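PDB 5THE: uncharacterized protein from Vanderwaltozyma polyspora, which probably binds RNA as the C-terminal lobe, containing the Piwi domain, of a budding-yeast Argonaute involved in selective cleavage of target RNA. Local coordinates for residues T53-E56 with E57-G60; S94-S97 with E98-S102; D109-L113 with G114-N118; N180-S183 with N184-I187. All blocks are in the same frame, centred on the assembly; numbering follows the deposited sequence.

Contact 1 (T53-E56 with E57-G60)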
# COMPACT_ATOMS: atom_id res chain seq x y z
N THR A 53 -22.63 9.85 -21.13
CA THR A 53 -21.98 11.14 -20.88
C THR A 53 -20.66 10.97 -20.13
O THR A 53 -20.14 11.96 -19.60
CB THR A 53 -22.90 12.08 -20.10
OG1 THR A 53 -23.14 11.53 -18.80
CG2 THR A 53 -24.23 12.23 -20.83
N LYS A 54 -20.13 9.76 -20.08
CA LYS A 54 -18.88 9.43 -19.38
C LYS A 54 -18.97 9.72 -17.88
O LYS A 54 -17.94 9.82 -17.21
CB LYS A 54 -17.68 10.17 -20.00
CG LYS A 54 -17.31 9.69 -21.42
CD LYS A 54 -16.09 10.48 -21.92
CE LYS A 54 -15.75 10.17 -23.37
NZ LYS A 54 -15.19 8.81 -23.54
N HIS A 55 -20.18 9.84 -17.34
CA HIS A 55 -20.31 9.93 -15.89
C HIS A 55 -19.62 8.75 -15.22
O HIS A 55 -18.98 8.91 -14.17
CB HIS A 55 -21.79 10.00 -15.50
CG HIS A 55 -22.04 10.10 -14.03
ND1 HIS A 55 -21.78 11.24 -13.30
CD2 HIS A 55 -22.52 9.19 -13.14
CE1 HIS A 55 -22.10 11.03 -12.04
NE2 HIS A 55 -22.55 9.80 -11.91
N GLU A 56 -19.68 7.57 -15.84
CA GLU A 56 -19.16 6.36 -15.23
C GLU A 56 -17.65 6.41 -15.01
O GLU A 56 -17.14 5.73 -14.12
CB GLU A 56 -19.53 5.15 -16.09
CG GLU A 56 -18.83 5.13 -17.44
CD GLU A 56 -19.46 6.05 -18.47
OE1 GLU A 56 -20.51 6.66 -18.16
OE2 GLU A 56 -18.90 6.15 -19.59
N GLU A 57 -16.92 7.19 -15.80
CA GLU A 57 -15.47 7.18 -15.67
C GLU A 57 -15.01 7.82 -14.38
O GLU A 57 -13.81 7.74 -14.07
CB GLU A 57 -14.82 7.86 -16.86
CG GLU A 57 -15.32 7.30 -18.17
CD GLU A 57 -14.50 7.74 -19.36
OE1 GLU A 57 -14.74 7.21 -20.47
OE2 GLU A 57 -13.62 8.61 -19.19
N SER A 58 -15.92 8.40 -13.62
CA SER A 58 -15.58 9.02 -12.35
C SER A 58 -15.71 8.06 -11.17
O SER A 58 -15.25 8.39 -10.09
CB SER A 58 -16.46 10.27 -12.12
OG SER A 58 -17.78 9.92 -11.75
N LYS A 59 -16.33 6.90 -11.35
CA LYS A 59 -16.38 5.93 -10.26
C LYS A 59 -14.97 5.42 -9.97
O LYS A 59 -14.28 4.93 -10.87
CB LYS A 59 -17.30 4.76 -10.60
CG LYS A 59 -17.54 3.86 -9.39
CD LYS A 59 -18.48 2.70 -9.73
CE LYS A 59 -18.80 1.89 -8.48
NZ LYS A 59 -19.64 0.68 -8.79
N GLY A 60 -14.53 5.57 -8.72
CA GLY A 60 -13.19 5.12 -8.38
C GLY A 60 -12.10 5.91 -9.07
O GLY A 60 -11.03 5.37 -9.35
O HOH W 1 -12.70 9.81 -21.41
O HOH W 2 -13.51 6.54 -22.54
O HOH W 3 -16.63 5.06 -20.58
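Ser58 grips the carbonyl oxygen of His55 twice, and this doubly held acceptor is the firm centre of the short 3-10 turn that runs through residues 55-58. The hydroxyl OG of Ser58 lies 2.9 Å from His55 O, almost in line with the C=O bond, while Ser58 N donates to the same His55 O at 3.2 Å from above the carbonyl plane. With chi1 at 75°, OG stands between its own N and carbonyl carbon, which turns it back to that oxygen and over one face of the His55 ring. One i to i+3 bond on each side flanks it: Glu57 N to Lys54 O at 3.2 Å and Lys59 N to Glu56 O at 3.1 Å. The other flank is loose and watery. Lys54 and Glu57 run side by side in the same direction, the lysine methylenes lying along the carboxylate and the ammonium NZ making only a long, weak salt bridge to OE1 of Glu57, 3.5 Å away. Two waters also link the pair, each donating to the Glu57 carboxylate but holding Lys54 NZ only weakly. A third donates to both acids, whose planes are 84° apart; Glu56 OE2 and Glu57 OE1 stand 4.4 Å from each other, and the water and Lys54 probably ease their mutual repulsion. The turn sits in the loop between strands 43-44 and 77-85. Glu56 packs on Ala412 and Ser415 of strand 410-415, His55 NE2 bonds Lys47 O, and extended Lys59 reaches Leu32 O and Pro421 O.

Contact 2 (S94-S97 with E98-S102); sequences SMES and ELDIS
The early turns of helix 95-111 bring Met95 and Leu99 together on the buried flank and Ser94 and Glu98 on a more open one. Regular i to i+4 bonds run through the turns, among them Leu99 N to Met95 O at 2.7 Å and Ile101 N to Ser97 O at 2.9 Å. Met95 and Leu99 lie alongside each other, SD of Met95 4.0 Å from CD2 of Leu99; CG of Met95 is anti to the backbone N (chi1 -178°), and the bend at chi2 then sets SD beside the leucine. Both rest on Phe83 and Trp220. The helix is the connection between the parallel strands 77-85 and 117-118 in a beta-alpha-beta unit, consistent with the Rossmann-like MID domain of Argonautes. Glu98 reaches back along Ser94, its CG 3.4 Å from Ser94 O and its carboxylate beside the Ser94 hydroxyl, while OE1 forms a salt bridge with Lys224. A leucine in place of Glu98 removes the carboxylate, and the ammonium of Lys224 would probably lose its tie to this helix and be freer to turn. On the next flank Glu96 OE2 and Asp100 OD2 stand 4.6 Å apart, and Lys122 makes salt bridges to both, which probably offsets their like charge. A water donates to Glu96 O and, weakly, to OD1 of Asp100, so Glu96 O accepts from this water as well as from Asp100 N, 3.1 Å away.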
# COMPACT_ATOMS: atom_id res chain seq x y z
N SER A 94 21.58 26.04 -16.13
CA SER A 94 20.22 26.48 -15.83
C SER A 94 19.57 25.70 -14.69
O SER A 94 18.51 26.11 -14.21
CB SER A 94 19.37 26.38 -17.08
OG SER A 94 19.39 25.06 -17.60
N MET A 95 20.16 24.59 -14.24
CA MET A 95 19.47 23.71 -13.32
C MET A 95 19.22 24.38 -11.98
O MET A 95 18.16 24.20 -11.36
CB MET A 95 20.26 22.41 -13.12
CG MET A 95 19.59 21.38 -12.21
SD MET A 95 19.87 21.72 -10.45
CE MET A 95 21.56 21.17 -10.24
N GLU A 96 20.21 25.14 -11.49
CA GLU A 96 20.13 25.69 -10.15
C GLU A 96 18.88 26.55 -9.99
O GLU A 96 18.09 26.34 -9.06
CB GLU A 96 21.38 26.50 -9.84
CG GLU A 96 21.35 27.14 -8.47
CD GLU A 96 22.44 28.18 -8.29
OE1 GLU A 96 23.51 28.05 -8.93
OE2 GLU A 96 22.22 29.13 -7.51
N SER A 97 18.67 27.51 -10.90
CA SER A 97 17.50 28.37 -10.79
C SER A 97 16.23 27.65 -11.23
O SER A 97 15.15 27.92 -10.70
CB SER A 97 17.69 29.67 -11.59
OG SER A 97 17.98 29.39 -12.94
N GLU A 98 16.34 26.71 -12.17
CA GLU A 98 15.17 25.92 -12.52
C GLU A 98 14.70 25.09 -11.34
O GLU A 98 13.49 24.96 -11.11
CB GLU A 98 15.48 25.04 -13.73
CG GLU A 98 15.23 25.76 -15.06
CD GLU A 98 15.60 24.93 -16.27
OE1 GLU A 98 15.92 23.73 -16.12
OE2 GLU A 98 15.58 25.48 -17.39
N LEU A 99 15.63 24.55 -10.55
CA LEU A 99 15.23 23.79 -9.37
C LEU A 99 14.63 24.70 -8.30
O LEU A 99 13.65 24.33 -7.67
CB LEU A 99 16.42 23.01 -8.83
CG LEU A 99 16.20 22.15 -7.58
CD1 LEU A 99 15.01 21.21 -7.77
CD2 LEU A 99 17.48 21.37 -7.26
N ASP A 100 15.20 25.89 -8.09
CA ASP A 100 14.59 26.86 -7.19
C ASP A 100 13.17 27.19 -7.60
O ASP A 100 12.25 27.25 -6.77
CB ASP A 100 15.42 28.14 -7.15
CG ASP A 100 16.74 27.95 -6.46
OD1 ASP A 100 16.77 27.16 -5.49
OD2 ASP A 100 17.73 28.57 -6.87
N ILE A 101 12.97 27.43 -8.90
CA ILE A 101 11.64 27.75 -9.40
C ILE A 101 10.69 26.58 -9.15
O ILE A 101 9.56 26.77 -8.68
CB ILE A 101 11.72 28.12 -10.89
CG1 ILE A 101 12.41 29.49 -11.02
CG2 ILE A 101 10.34 28.13 -11.52
CD1 ILE A 101 12.97 29.79 -12.39
N SER A 102 11.14 25.36 -9.45
CA SER A 102 10.27 24.19 -9.25
C SER A 102 9.93 23.99 -7.78
O SER A 102 8.80 23.61 -7.45
CB SER A 102 10.93 22.94 -9.82
OG SER A 102 10.94 22.99 -11.23
O HOH W 4 18.69 25.53 -6.80

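Contact 3 (D109-L113 with G114-N118)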
# COMPACT_ATOMS: atom_id res chain seq x y z
N ASP A 109 1.84 25.17 -4.86
CA ASP A 109 0.87 24.20 -5.36
C ASP A 109 0.27 23.38 -4.21
O ASP A 109 -0.96 23.24 -4.10
CB ASP A 109 1.52 23.26 -6.37
CG ASP A 109 1.53 23.82 -7.78
OD1 ASP A 109 0.93 24.89 -8.02
OD2 ASP A 109 2.14 23.18 -8.68
N VAL A 110 1.12 22.83 -3.35
CA VAL A 110 0.64 21.85 -2.38
C VAL A 110 0.08 22.53 -1.14
O VAL A 110 -0.66 21.88 -0.38
CB VAL A 110 1.74 20.83 -2.01
CG1 VAL A 110 2.32 20.20 -3.27
CG2 VAL A 110 2.85 21.46 -1.17
N LYS A 111 0.38 23.81 -0.93
CA LYS A 111 -0.29 24.57 0.12
C LYS A 111 -1.80 24.47 -0.03
O LYS A 111 -2.52 24.35 0.97
CB LYS A 111 0.17 26.03 0.10
CG LYS A 111 -0.13 26.76 1.40
CD LYS A 111 0.26 28.24 1.36
CE LYS A 111 0.13 28.87 2.75
NZ LYS A 111 0.85 28.05 3.79
N GLN A 112 -2.29 24.49 -1.27
CA GLN A 112 -3.72 24.42 -1.56
C GLN A 112 -4.36 23.15 -1.02
O GLN A 112 -5.58 23.10 -0.80
CB GLN A 112 -3.96 24.51 -3.07
CG GLN A 112 -3.38 25.75 -3.75
CD GLN A 112 -4.12 27.03 -3.40
OE1 GLN A 112 -4.11 27.47 -2.25
NE2 GLN A 112 -4.77 27.63 -4.39
N LEU A 113 -3.57 22.09 -0.84
CA LEU A 113 -4.09 20.84 -0.30
C LEU A 113 -3.96 20.76 1.21
O LEU A 113 -4.47 19.81 1.81
CB LEU A 113 -3.35 19.65 -0.96
CG LEU A 113 -3.46 19.66 -2.49
CD1 LEU A 113 -2.44 18.75 -3.14
CD2 LEU A 113 -4.87 19.27 -2.90
N GLY A 114 -3.28 21.72 1.83
CA GLY A 114 -3.12 21.79 3.27
C GLY A 114 -1.73 21.50 3.77
O GLY A 114 -1.52 21.48 4.99
N VAL A 115 -0.76 21.26 2.89
CA VAL A 115 0.60 20.95 3.29
C VAL A 115 1.43 22.21 3.12
O VAL A 115 1.57 22.73 2.00
CB VAL A 115 1.18 19.80 2.46
CG1 VAL A 115 2.56 19.43 2.98
CG2 VAL A 115 0.23 18.61 2.48
N ASP A 116 2.00 22.68 4.21
CA ASP A 116 2.75 23.93 4.26
C ASP A 116 4.23 23.59 4.39
O ASP A 116 4.68 23.13 5.45
CB ASP A 116 2.24 24.80 5.41
CG ASP A 116 2.94 26.14 5.50
OD1 ASP A 116 3.47 26.62 4.47
OD2 ASP A 116 2.93 26.73 6.61
N PHE A 117 4.97 23.77 3.30
CA PHE A 117 6.41 23.55 3.28
C PHE A 117 7.15 24.88 3.25
O PHE A 117 6.70 25.85 2.63
CB PHE A 117 6.86 22.73 2.07
CG PHE A 117 6.65 21.26 2.21
CD1 PHE A 117 7.29 20.55 3.22
CD2 PHE A 117 5.84 20.57 1.34
CE1 PHE A 117 7.11 19.20 3.35
CE2 PHE A 117 5.65 19.21 1.47
CZ PHE A 117 6.28 18.52 2.47
N ASN A 118 8.30 24.90 3.91
CA ASN A 118 9.27 25.98 3.81
C ASN A 118 10.39 25.46 2.91
O ASN A 118 11.06 24.48 3.27
CB ASN A 118 9.77 26.36 5.21
CG ASN A 118 10.94 27.35 5.19
OD1 ASN A 118 11.34 27.87 4.16
ND2 ASN A 118 11.48 27.60 6.38
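Gly114 N donates to Lys111 O at 2.9 Å, closing a type I beta turn from Lys111 to Gly114, and Lys111 NZ forms a salt bridge with Asp116 OD1 at 3.1 Å. The backbone bond reaches the carbonyl from well above its plane; the charged pair is a weak hydrogen bond, made by two side chains that lie side by side and point the same way. A chi1 of -162° swings the Lys111 chain away from its own N, and the final bend at chi4 turns the ammonium onto the carboxylate. Asp116 OD1 has a second partner in Gln76 NE2. A weaker bond, Val115 N to Val110 O at 3.3 Å, joins the glycine bond to complete a Schellman motif, the C-terminal stop of helix 95-111. Gly114 takes a phi of 110°, where a side-chain carbon would be jammed against Leu113 O. One residue on, Val115 O receives a CH...O contact from Lys111 CA at 3.2 Å. Apolar packing lies beyond: CG2 of Val110 meets the edge of the Phe117 ring near its plane, 4.0 Å from CD2, and stands 4.3 Å from Val115 CB. Helix 228-241 covers this side, with Val235 on Val110 and Met238 on Phe117. The chemistry is therefore divided: backbone bonds end the helix and reverse the chain, a weak salt bridge spans the more open side, and hydrocarbon contacts pack Phe117 of strand 117-118 against the helix end, while backbone bonds pair that strand with 77-85.

Contact 4 (N180-S183 with N184-I187)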
# COMPACT_ATOMS: atom_id res chain seq x y z
N ASN A 180 23.94 16.00 9.94
CA ASN A 180 23.82 17.41 10.27
C ASN A 180 22.44 17.97 9.95
O ASN A 180 22.24 19.18 10.07
CB ASN A 180 24.88 18.23 9.53
CG ASN A 180 26.28 17.91 9.99
OD1 ASN A 180 26.48 17.16 10.94
ND2 ASN A 180 27.27 18.49 9.31
N ILE A 181 21.50 17.13 9.54
CA ILE A 181 20.24 17.65 9.01
C ILE A 181 19.44 18.30 10.14
O ILE A 181 19.32 17.71 11.23
CB ILE A 181 19.45 16.53 8.32
CG1 ILE A 181 18.46 17.12 7.31
CG2 ILE A 181 18.76 15.60 9.33
CD1 ILE A 181 19.12 17.97 6.24
N PRO A 182 18.93 19.52 9.96
CA PRO A 182 18.08 20.11 11.00
C PRO A 182 16.81 19.30 11.19
O PRO A 182 16.37 18.55 10.31
CB PRO A 182 17.76 21.51 10.46
CG PRO A 182 18.80 21.77 9.42
CD PRO A 182 19.17 20.45 8.85
N SER A 183 16.21 19.45 12.37
CA SER A 183 14.96 18.77 12.65
C SER A 183 13.83 19.38 11.82
O SER A 183 13.97 20.45 11.22
CB SER A 183 14.63 18.87 14.14
OG SER A 183 14.47 20.23 14.50
N ASN A 184 12.69 18.69 11.81
CA ASN A 184 11.51 19.18 11.10
C ASN A 184 11.85 19.36 9.61
O ASN A 184 11.42 20.32 8.96
CB ASN A 184 11.01 20.48 11.74
CG ASN A 184 9.78 21.06 11.07
OD1 ASN A 184 8.94 20.34 10.53
ND2 ASN A 184 9.69 22.39 11.08
N THR A 185 12.64 18.44 9.07
CA THR A 185 13.11 18.57 7.70
C THR A 185 12.74 17.34 6.88
O THR A 185 13.02 16.20 7.28
CB THR A 185 14.62 18.83 7.65
OG1 THR A 185 14.87 20.16 8.09
CG2 THR A 185 15.13 18.68 6.24
N TYR A 186 12.09 17.58 5.75
CA TYR A 186 11.74 16.56 4.78
C TYR A 186 12.71 16.68 3.62
O TYR A 186 12.92 17.78 3.10
CB TYR A 186 10.30 16.75 4.29
CG TYR A 186 9.74 15.52 3.61
CD1 TYR A 186 10.12 15.19 2.31
CD2 TYR A 186 8.85 14.68 4.28
CE1 TYR A 186 9.63 14.06 1.69
CE2 TYR A 186 8.34 13.55 3.66
CZ TYR A 186 8.73 13.25 2.37
OH TYR A 186 8.25 12.13 1.75
N ILE A 187 13.31 15.56 3.22
CA ILE A 187 14.29 15.57 2.14
C ILE A 187 13.60 15.26 0.82
O ILE A 187 12.86 14.27 0.72
CB ILE A 187 15.41 14.57 2.40
CG1 ILE A 187 16.27 15.01 3.58
CG2 ILE A 187 16.28 14.44 1.14
CD1 ILE A 187 17.09 13.89 4.11
O HOH W 5 13.86 16.23 10.60
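Ile181 meets Thr185 through methylene and methyl: Ile181 CG1 lies 3.8 Å, and Ile181 CD1 4.1 Å, from Thr185 CG2. The two side chains slant across each other; a chi1 of -157° puts Ile181 CG1 beside the carbonyl carbon, facing the threonine methyl. Next in sequence, Pro182 offers its carbonyl: Thr185 OG1 is 3.1 Å from Pro182 O, and the proline CB also lies near this hydroxyl. Ser183 then presents a second acceptor, with its O 3.3 Å from Thr185 OG1. The threonine has one proton for these two carbonyls, and its chi1 of -73° places OG1 beside its own N, where it faces both. A water further ties the turn, accepting from Thr185 N at 3.0 Å and donating weakly to Pro182 O at 3.4 Å. After Ser183 the chain swings round at Asn184, whose phi is positive (59°), so that Thr185 comes back against the residues before the turn. A valine in place of Thr185 has no hydroxyl, and whichever of the two carbonyls takes its proton would probably lose that bond, leaving the turn less firmly held against the strand. This surface turn leads from helix 169-179 into strand 185-191, which lies between strands 77-85 and 215-219 of a parallel sheet. Asn184 ND2 bonds Gln76 O, Tyr186 pairs with the backbone of Asn78 and Arg80, and Ile187 pairs with that of Leu214 and Ser216.

Overall arrangement
Contacts 2, 3 and 4 belong to one parallel-sheet region, and contact 1 stands apart, its centre about 29 Å from that of contact 3. Contacts 2 and 3 use the two ends of helix 95-111, their centres about 19 Å apart. Contacts 3 and 4 touch: Phe117 CE1 packs 4.1 Å from Tyr186 CB, where strands 117-118 and 185-191 flank strand 77-85. Contact 4 is a surface turn where one hydroxyl faces two carbonyls, a water bridges the backbone and a methyl contact closes the loop; the other three are partly buried. Charge differs too: contact 1 has a watery lysine-glutamate pair, contact 2 sends its acids to outside lysines, and contact 3 sets one salt bridge against an apolar side.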